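Local coordinates for protein putative peptidase (Chlamydophila abortus, PDB 3CE2) that probably acts as a zinc-dependent oligopeptidase of the M3B (PepF) family, breaking down short peptides, at residues Y496-Y501 / L518-W523; Q472-S477 / N506-E511; S187-E192 / E234-Y239. One frame throughout, in Å; residues are numbered along the deposited sequence.

Contact 1: residues Y496-Y501 / L518-W523; sequences YLSSTY and LSNIEW
A helix-to-loop contact, buried and mixed in character, joins Leu497, Ser498 and Tyr501 on one side of helix 494-509 to Asn520, Glu522 and Trp523 in the connection that leads from that helix to helix 536-553. Two hydrogen bonds, both centred on Ser498, give it direction. The indole NE1 of Trp523 donates to Ser498 OG at 2.9 Å with an N-H...O angle of 170°, and the hydroxyl lies at the ring edge, almost in the indole plane. Ser498 OG is also bonded to Glu494 OE1, one turn earlier, which ties the acceptor back to its own helix. The side-chain amide of Asn520 makes the second bond, ND2 to Ser498 O at 3.1 Å; it is nearly straight, yet the donor stands well above the carbonyl plane. In the predominantly helical Peptidase family M3 region, the connection thus folds back on the helix it has just left through a short 3-10 turn. Trp523, its CG lodged between backbone N and carbonyl carbon (chi1 62°), turns one face of the indole to Leu497: Leu497 CB sits 3.9 Å from the centroid of the six-membered ring, a CH-pi contact, and Leu497 CD1 reaches Trp523 CH2 at 3.7 Å. The two aromatic rings are set obliquely, and Tyr501 CD1 lies 3.8 Å from Trp523 CB, the methylene that carries the indole, while the backbone N of Trp523 stands over the centre of the phenol ring. Glu522 CB rests 3.6 Å from Tyr501 OH; its carboxylate is engaged by Tyr229 through OE2. Helix 240-260 packs on both Leu497 and Trp523 through Ala244 and Leu247.

Contact 2: residues Q472-S477 / N506-E511; sequences QVLFAS and NEFYGE
Val473 opens the contact, its CG1 lying 4.3 Å from Phe508 CZ at the margin of a largely apolar helix-helix packing. Helices 451-487 and 494-509, consecutive in the helical Peptidase family M3 region, meet here near the C-terminal end of the second, with no hydrogen bond between the two segments. Leu474 is the main contributor from its helix. Because its CG is anti to the backbone N (chi1 -163°), the side chain extends across the Phe508 ring: Leu474 CB stands over the centre of one face, 4.0 Å from the centroid and only 10° off the ring normal, and Leu474 CG lies 3.9 Å from Phe508 CD2. The ring also comes up against the helix backbone, with Phe508 CZ 3.7 Å from Leu474 CA. Leu474 serves two rings, for beyond Phe508 its CD1 meets the edge of the Tyr509 ring, near its plane, at CE2. Val288 of helix 278-289 touches both Val473 and Phe508, and Ile295 of helix 292-306 adds to the apolar surroundings of Phe508 and Tyr509. One turn further on, the Ser477 hydroxyl faces the carbonyl oxygens of Val473 and Leu474 in its own helix, and Ser477 OG approaches the Phe508 ring obliquely, 4.2 Å from Phe508 CE2.

Contact 3: residues S187-E192 / E234-Y239; sequences SLSDSE and ERYHSY
The Tyr236 ring receives Ser189 OG at its edge, in the ring plane, while Phe243 meets the same ring at an inclination of about 35°. The guanidinium of Arg235 forms a cation-pi contact with Phe195. This is a polar helix-helix contact, bringing the last turn of helix 180-192, which widens into a pi-type turn, against the C-terminal end of helix 222-237; it spans the Oligopeptidase F and Peptidase family M3 regions. Ser189 OG lies anti to the backbone N (chi1 -171°), a rotation that brings it to Tyr236 OH. Arg235 runs out extended from its helix, then bends at chi3 (92°), turning the guanidinium toward the end of helix 180-192, though its exact position there is doubtful because it is modelled too close to Ser189 O. Its NH1 makes a weak hydrogen bond to Ile193 O. His210, whose NE2 is bonded to Tyr236 OH, also packs on Ser189 and Arg235, so a third helix, 210-217, joins the pair. Asp190 OD1 remains 5.6 Å from Arg235 NH2, too far for direct pairing, although the opposite charges probably attract. Ser189 OG and Tyr236 OH are hydrogen-bonded at 2.8 Å, and either hydroxyl could be the donor.

From the N terminus, contact 3 closes first: helix 180-192 meets the end of helix 222-237 after an excursion that includes the small antiparallel sheet 197-199/205-207. It is complete before the other two begin. Contact 2 then opens on helix 451-487, and contact 1 opens within its loop, on helix 494-509; contact 2 closes at 506-511 before contact 1 closes at 518-523, so these two cross. Sharing helix 494-509, they touch where Tyr501 packs on Leu474 and Phe475. Contact 1 also reaches contact 3, as Leu518 and Ile521 pack on helix 222-237 around His237. Contacts 2 and 3 do not touch; contact 1 bridges them.

Contact 1: residues Y496-Y501 / L518-W523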
# COMPACT_ATOMS: atom_id res chain seq x y z
N TYR A 496 -10.56 -28.80 -0.99
CA TYR A 496 -11.40 -27.73 -1.46
C TYR A 496 -10.56 -26.52 -1.87
O TYR A 496 -10.67 -26.04 -3.01
CB TYR A 496 -12.40 -27.36 -0.37
CG TYR A 496 -13.37 -26.32 -0.84
CD1 TYR A 496 -14.48 -26.66 -1.60
CD2 TYR A 496 -13.16 -24.98 -0.55
CE1 TYR A 496 -15.36 -25.71 -2.05
CE2 TYR A 496 -14.03 -24.01 -0.98
CZ TYR A 496 -15.13 -24.38 -1.73
OH TYR A 496 -16.00 -23.42 -2.15
N LEU A 497 -9.73 -26.03 -0.97
CA LEU A 497 -8.87 -24.88 -1.25
C LEU A 497 -8.11 -25.09 -2.55
O LEU A 497 -8.05 -24.22 -3.42
CB LEU A 497 -7.88 -24.65 -0.11
CG LEU A 497 -8.59 -24.18 1.16
CD1 LEU A 497 -7.71 -24.21 2.43
CD2 LEU A 497 -9.11 -22.80 0.91
N SER A 498 -7.56 -26.28 -2.71
CA SER A 498 -6.75 -26.54 -3.87
C SER A 498 -7.53 -26.61 -5.17
O SER A 498 -6.94 -26.40 -6.21
CB SER A 498 -5.91 -27.78 -3.66
OG SER A 498 -4.74 -27.40 -2.97
N SER A 499 -8.83 -26.90 -5.11
CA SER A 499 -9.66 -26.95 -6.32
C SER A 499 -10.07 -25.57 -6.72
O SER A 499 -9.97 -25.18 -7.87
CB SER A 499 -10.94 -27.75 -6.09
OG SER A 499 -10.62 -29.11 -5.98
N THR A 500 -10.58 -24.85 -5.73
CA THR A 500 -10.94 -23.47 -5.88
C THR A 500 -9.79 -22.71 -6.54
O THR A 500 -9.99 -21.95 -7.50
CB THR A 500 -11.20 -22.89 -4.50
OG1 THR A 500 -12.28 -23.61 -3.90
CG2 THR A 500 -11.59 -21.44 -4.58
N TYR A 501 -8.58 -22.91 -6.03
CA TYR A 501 -7.47 -22.13 -6.54
C TYR A 501 -7.10 -22.61 -7.94
O TYR A 501 -6.69 -21.83 -8.81
CB TYR A 501 -6.29 -22.20 -5.57
CG TYR A 501 -5.26 -21.15 -5.80
CD1 TYR A 501 -5.34 -19.92 -5.17
CD2 TYR A 501 -4.19 -21.38 -6.64
CE1 TYR A 501 -4.39 -18.93 -5.38
CE2 TYR A 501 -3.24 -20.40 -6.87
CZ TYR A 501 -3.34 -19.18 -6.24
OH TYR A 501 -2.37 -18.20 -6.47
N LEU A 518 2.03 -29.39 -8.80
CA LEU A 518 1.73 -28.79 -7.51
C LEU A 518 1.38 -27.32 -7.59
O LEU A 518 1.29 -26.62 -6.57
CB LEU A 518 2.90 -29.02 -6.55
CG LEU A 518 2.96 -30.53 -6.24
CD1 LEU A 518 4.11 -30.87 -5.31
CD2 LEU A 518 1.60 -31.09 -5.70
N SER A 519 1.17 -26.84 -8.80
CA SER A 519 0.99 -25.41 -9.02
C SER A 519 -0.15 -24.84 -8.21
O SER A 519 -0.13 -23.68 -7.82
CB SER A 519 0.76 -25.13 -10.50
OG SER A 519 1.97 -25.32 -11.19
N ASN A 520 -1.14 -25.68 -7.95
CA ASN A 520 -2.31 -25.21 -7.26
C ASN A 520 -2.15 -25.18 -5.75
O ASN A 520 -3.15 -25.09 -5.03
CB ASN A 520 -3.48 -26.10 -7.63
CG ASN A 520 -3.30 -27.51 -7.16
OD1 ASN A 520 -2.21 -28.08 -7.25
ND2 ASN A 520 -4.36 -28.09 -6.63
N ILE A 521 -0.91 -25.29 -5.26
CA ILE A 521 -0.67 -25.23 -3.82
C ILE A 521 -0.38 -23.79 -3.42
O ILE A 521 -0.27 -23.49 -2.24
CB ILE A 521 0.50 -26.18 -3.39
CG1 ILE A 521 0.43 -26.54 -1.91
CG2 ILE A 521 1.85 -25.55 -3.66
CD1 ILE A 521 -0.95 -26.90 -1.42
N GLU A 522 -0.28 -22.89 -4.40
CA GLU A 522 0.11 -21.50 -4.14
C GLU A 522 -0.65 -20.85 -3.00
O GLU A 522 -0.09 -20.09 -2.23
CB GLU A 522 0.04 -20.63 -5.40
CG GLU A 522 1.39 -20.45 -6.11
CD GLU A 522 1.28 -20.52 -7.65
OE1 GLU A 522 0.65 -19.60 -8.24
OE2 GLU A 522 1.82 -21.50 -8.25
N TRP A 523 -1.94 -21.15 -2.89
CA TRP A 523 -2.73 -20.52 -1.85
C TRP A 523 -2.09 -20.69 -0.48
O TRP A 523 -2.25 -19.83 0.39
CB TRP A 523 -4.13 -21.10 -1.81
CG TRP A 523 -4.16 -22.53 -1.51
CD1 TRP A 523 -4.24 -23.54 -2.41
CD2 TRP A 523 -4.16 -23.15 -0.22
NE1 TRP A 523 -4.27 -24.75 -1.77
CE2 TRP A 523 -4.22 -24.54 -0.42
CE3 TRP A 523 -4.10 -22.65 1.09
CZ2 TRP A 523 -4.21 -25.45 0.64
CZ3 TRP A 523 -4.11 -23.55 2.14
CH2 TRP A 523 -4.17 -24.95 1.91

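Contact 2: residues Q472-S477 / N506-E511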
# COMPACT_ATOMS: atom_id res chain seq x y z
N GLN A 472 -3.23 -9.89 -8.34
CA GLN A 472 -3.95 -9.50 -7.11
C GLN A 472 -5.44 -9.77 -7.20
O GLN A 472 -6.09 -10.10 -6.20
CB GLN A 472 -3.71 -8.04 -6.78
CG GLN A 472 -2.22 -7.69 -6.76
CD GLN A 472 -1.46 -8.54 -5.77
OE1 GLN A 472 -1.88 -8.70 -4.63
NE2 GLN A 472 -0.34 -9.09 -6.19
N VAL A 473 -6.00 -9.66 -8.39
CA VAL A 473 -7.43 -9.86 -8.54
C VAL A 473 -7.73 -11.37 -8.45
O VAL A 473 -8.74 -11.81 -7.88
CB VAL A 473 -7.92 -9.24 -9.86
CG1 VAL A 473 -9.34 -9.66 -10.15
CG2 VAL A 473 -7.80 -7.72 -9.80
N LEU A 474 -6.81 -12.17 -8.96
CA LEU A 474 -6.91 -13.59 -8.68
C LEU A 474 -7.02 -13.81 -7.18
O LEU A 474 -8.00 -14.41 -6.73
CB LEU A 474 -5.73 -14.35 -9.28
CG LEU A 474 -5.85 -15.86 -9.45
CD1 LEU A 474 -4.67 -16.33 -10.22
CD2 LEU A 474 -5.88 -16.56 -8.12
N PHE A 475 -6.04 -13.30 -6.40
CA PHE A 475 -6.08 -13.46 -4.93
C PHE A 475 -7.46 -13.01 -4.45
O PHE A 475 -8.11 -13.70 -3.63
CB PHE A 475 -4.96 -12.71 -4.16
CG PHE A 475 -3.50 -13.12 -4.51
CD1 PHE A 475 -3.18 -14.35 -5.10
CD2 PHE A 475 -2.42 -12.28 -4.15
CE1 PHE A 475 -1.83 -14.72 -5.37
CE2 PHE A 475 -1.08 -12.64 -4.41
CZ PHE A 475 -0.80 -13.87 -5.02
N ALA A 476 -7.93 -11.88 -4.98
CA ALA A 476 -9.23 -11.32 -4.53
C ALA A 476 -10.41 -12.24 -4.74
O ALA A 476 -11.24 -12.38 -3.83
CB ALA A 476 -9.50 -9.99 -5.15
N SER A 477 -10.53 -12.90 -5.89
CA SER A 477 -11.66 -13.81 -6.05
C SER A 477 -11.50 -15.02 -5.15
O SER A 477 -12.49 -15.52 -4.57
CB SER A 477 -11.89 -14.26 -7.49
OG SER A 477 -10.67 -14.24 -8.17
N ASN A 506 -7.00 -21.31 -13.63
CA ASN A 506 -7.44 -21.65 -14.94
C ASN A 506 -8.16 -20.53 -15.63
O ASN A 506 -7.82 -20.20 -16.76
CB ASN A 506 -8.32 -22.87 -14.86
CG ASN A 506 -7.87 -23.91 -15.79
OD1 ASN A 506 -8.01 -23.76 -17.00
ND2 ASN A 506 -7.24 -24.96 -15.26
N GLU A 507 -9.14 -19.93 -14.96
CA GLU A 507 -9.82 -18.76 -15.52
C GLU A 507 -8.83 -17.67 -15.94
O GLU A 507 -9.10 -16.93 -16.87
CB GLU A 507 -10.88 -18.18 -14.55
CG GLU A 507 -11.97 -19.18 -14.17
CD GLU A 507 -13.05 -18.59 -13.25
OE1 GLU A 507 -13.82 -17.72 -13.73
OE2 GLU A 507 -13.15 -19.00 -12.06
N PHE A 508 -7.68 -17.59 -15.28
CA PHE A 508 -6.77 -16.51 -15.58
C PHE A 508 -5.69 -16.93 -16.54
O PHE A 508 -5.28 -16.17 -17.39
CB PHE A 508 -6.11 -15.98 -14.31
CG PHE A 508 -7.00 -15.11 -13.48
CD1 PHE A 508 -6.87 -13.73 -13.51
CD2 PHE A 508 -7.96 -15.66 -12.67
CE1 PHE A 508 -7.71 -12.93 -12.75
CE2 PHE A 508 -8.78 -14.85 -11.89
CZ PHE A 508 -8.65 -13.49 -11.94
N TYR A 509 -5.22 -18.15 -16.39
CA TYR A 509 -3.98 -18.50 -17.03
C TYR A 509 -4.13 -19.68 -17.96
O TYR A 509 -3.17 -20.06 -18.63
CB TYR A 509 -2.95 -18.84 -15.96
CG TYR A 509 -2.59 -17.68 -15.06
CD1 TYR A 509 -1.87 -16.59 -15.56
CD2 TYR A 509 -2.96 -17.67 -13.73
CE1 TYR A 509 -1.53 -15.53 -14.74
CE2 TYR A 509 -2.65 -16.60 -12.91
CZ TYR A 509 -1.92 -15.54 -13.42
OH TYR A 509 -1.62 -14.47 -12.59
N GLY A 510 -5.34 -20.26 -17.97
CA GLY A 510 -5.66 -21.46 -18.75
C GLY A 510 -5.26 -21.47 -20.22
O GLY A 510 -4.76 -22.47 -20.74
N GLU A 511 -5.46 -20.35 -20.91
CA GLU A 511 -5.13 -20.32 -22.32
C GLU A 511 -3.65 -20.20 -22.60
O GLU A 511 -3.26 -20.18 -23.76
CB GLU A 511 -5.86 -19.17 -23.04
CG GLU A 511 -7.39 -19.27 -23.00
CD GLU A 511 -7.89 -20.66 -23.37
OE1 GLU A 511 -7.82 -21.03 -24.56
OE2 GLU A 511 -8.37 -21.38 -22.46

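Contact 3: residues S187-E192 / E234-Y239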
# COMPACT_ATOMS: atom_id res chain seq x y z
N SER A 187 5.44 -19.13 11.94
CA SER A 187 6.53 -19.96 12.42
C SER A 187 6.77 -21.10 11.44
O SER A 187 7.91 -21.46 11.18
CB SER A 187 6.30 -20.46 13.85
OG SER A 187 4.93 -20.58 14.13
N LEU A 188 5.70 -21.65 10.85
CA LEU A 188 5.87 -22.74 9.87
C LEU A 188 6.45 -22.24 8.56
O LEU A 188 7.43 -22.79 8.04
CB LEU A 188 4.55 -23.42 9.55
CG LEU A 188 4.02 -24.30 10.66
CD1 LEU A 188 2.56 -24.56 10.37
CD2 LEU A 188 4.77 -25.58 10.74
N SER A 189 5.84 -21.19 8.05
CA SER A 189 6.17 -20.71 6.74
C SER A 189 7.55 -20.09 6.70
O SER A 189 8.34 -20.38 5.83
CB SER A 189 5.15 -19.68 6.29
OG SER A 189 5.41 -19.41 4.94
N ASP A 190 7.84 -19.24 7.68
CA ASP A 190 9.08 -18.49 7.67
C ASP A 190 10.25 -19.17 8.35
O ASP A 190 11.39 -18.89 8.02
CB ASP A 190 8.85 -17.11 8.27
CG ASP A 190 7.79 -16.33 7.51
OD1 ASP A 190 7.55 -16.64 6.32
OD2 ASP A 190 7.17 -15.42 8.11
N SER A 191 9.99 -20.09 9.29
CA SER A 191 11.07 -20.62 10.13
C SER A 191 11.27 -22.11 10.13
O SER A 191 12.39 -22.57 9.97
CB SER A 191 10.94 -20.16 11.59
OG SER A 191 10.96 -18.74 11.69
N GLU A 192 10.20 -22.88 10.35
CA GLU A 192 10.39 -24.27 10.76
C GLU A 192 10.30 -25.29 9.65
O GLU A 192 11.03 -26.27 9.64
CB GLU A 192 9.48 -24.60 11.94
CG GLU A 192 9.72 -23.61 13.04
CD GLU A 192 9.25 -24.06 14.40
OE1 GLU A 192 8.04 -24.35 14.52
OE2 GLU A 192 10.09 -24.08 15.33
N GLU A 234 6.80 -28.07 -3.30
CA GLU A 234 6.91 -29.26 -2.46
C GLU A 234 6.95 -28.89 -0.97
O GLU A 234 6.34 -29.57 -0.14
CB GLU A 234 8.12 -30.08 -2.85
CG GLU A 234 7.82 -30.99 -4.00
CD GLU A 234 9.07 -31.46 -4.74
OE1 GLU A 234 10.00 -31.97 -4.08
OE2 GLU A 234 9.11 -31.32 -5.98
N ARG A 235 7.62 -27.80 -0.64
CA ARG A 235 7.68 -27.34 0.74
C ARG A 235 6.28 -27.19 1.32
O ARG A 235 6.00 -27.69 2.39
CB ARG A 235 8.47 -26.02 0.89
CG ARG A 235 8.79 -25.74 2.37
CD ARG A 235 9.89 -24.73 2.65
NE ARG A 235 9.30 -23.41 2.80
CZ ARG A 235 9.25 -22.76 3.95
NH1 ARG A 235 9.77 -23.27 5.04
NH2 ARG A 235 8.67 -21.57 3.98
N TYR A 236 5.38 -26.52 0.59
CA TYR A 236 4.06 -26.26 1.13
C TYR A 236 3.14 -27.46 1.02
O TYR A 236 2.33 -27.75 1.90
CB TYR A 236 3.46 -25.01 0.48
CG TYR A 236 4.16 -23.76 0.99
CD1 TYR A 236 3.64 -23.05 2.08
CD2 TYR A 236 5.36 -23.32 0.44
CE1 TYR A 236 4.28 -21.94 2.57
CE2 TYR A 236 5.99 -22.20 0.91
CZ TYR A 236 5.46 -21.53 1.99
OH TYR A 236 6.11 -20.42 2.47
N HIS A 237 3.27 -28.17 -0.08
CA HIS A 237 2.41 -29.30 -0.32
C HIS A 237 2.52 -30.26 0.85
O HIS A 237 1.52 -30.80 1.34
CB HIS A 237 2.80 -29.96 -1.63
CG HIS A 237 2.11 -31.26 -1.85
ND1 HIS A 237 0.76 -31.35 -2.12
CD2 HIS A 237 2.58 -32.54 -1.82
CE1 HIS A 237 0.43 -32.62 -2.26
NE2 HIS A 237 1.51 -33.36 -2.07
N SER A 238 3.73 -30.48 1.35
CA SER A 238 3.87 -31.42 2.45
C SER A 238 3.24 -30.97 3.80
O SER A 238 3.05 -31.79 4.68
CB SER A 238 5.31 -31.85 2.61
OG SER A 238 6.15 -30.72 2.65
N TYR A 239 2.88 -29.71 3.95
CA TYR A 239 2.13 -29.30 5.16
C TYR A 239 0.74 -28.77 4.78
O TYR A 239 0.13 -27.95 5.50
CB TYR A 239 2.96 -28.33 6.03
CG TYR A 239 4.08 -29.05 6.71
CD1 TYR A 239 3.88 -29.72 7.92
CD2 TYR A 239 5.33 -29.14 6.12
CE1 TYR A 239 4.90 -30.45 8.53
CE2 TYR A 239 6.36 -29.86 6.73
CZ TYR A 239 6.13 -30.51 7.93
OH TYR A 239 7.15 -31.22 8.55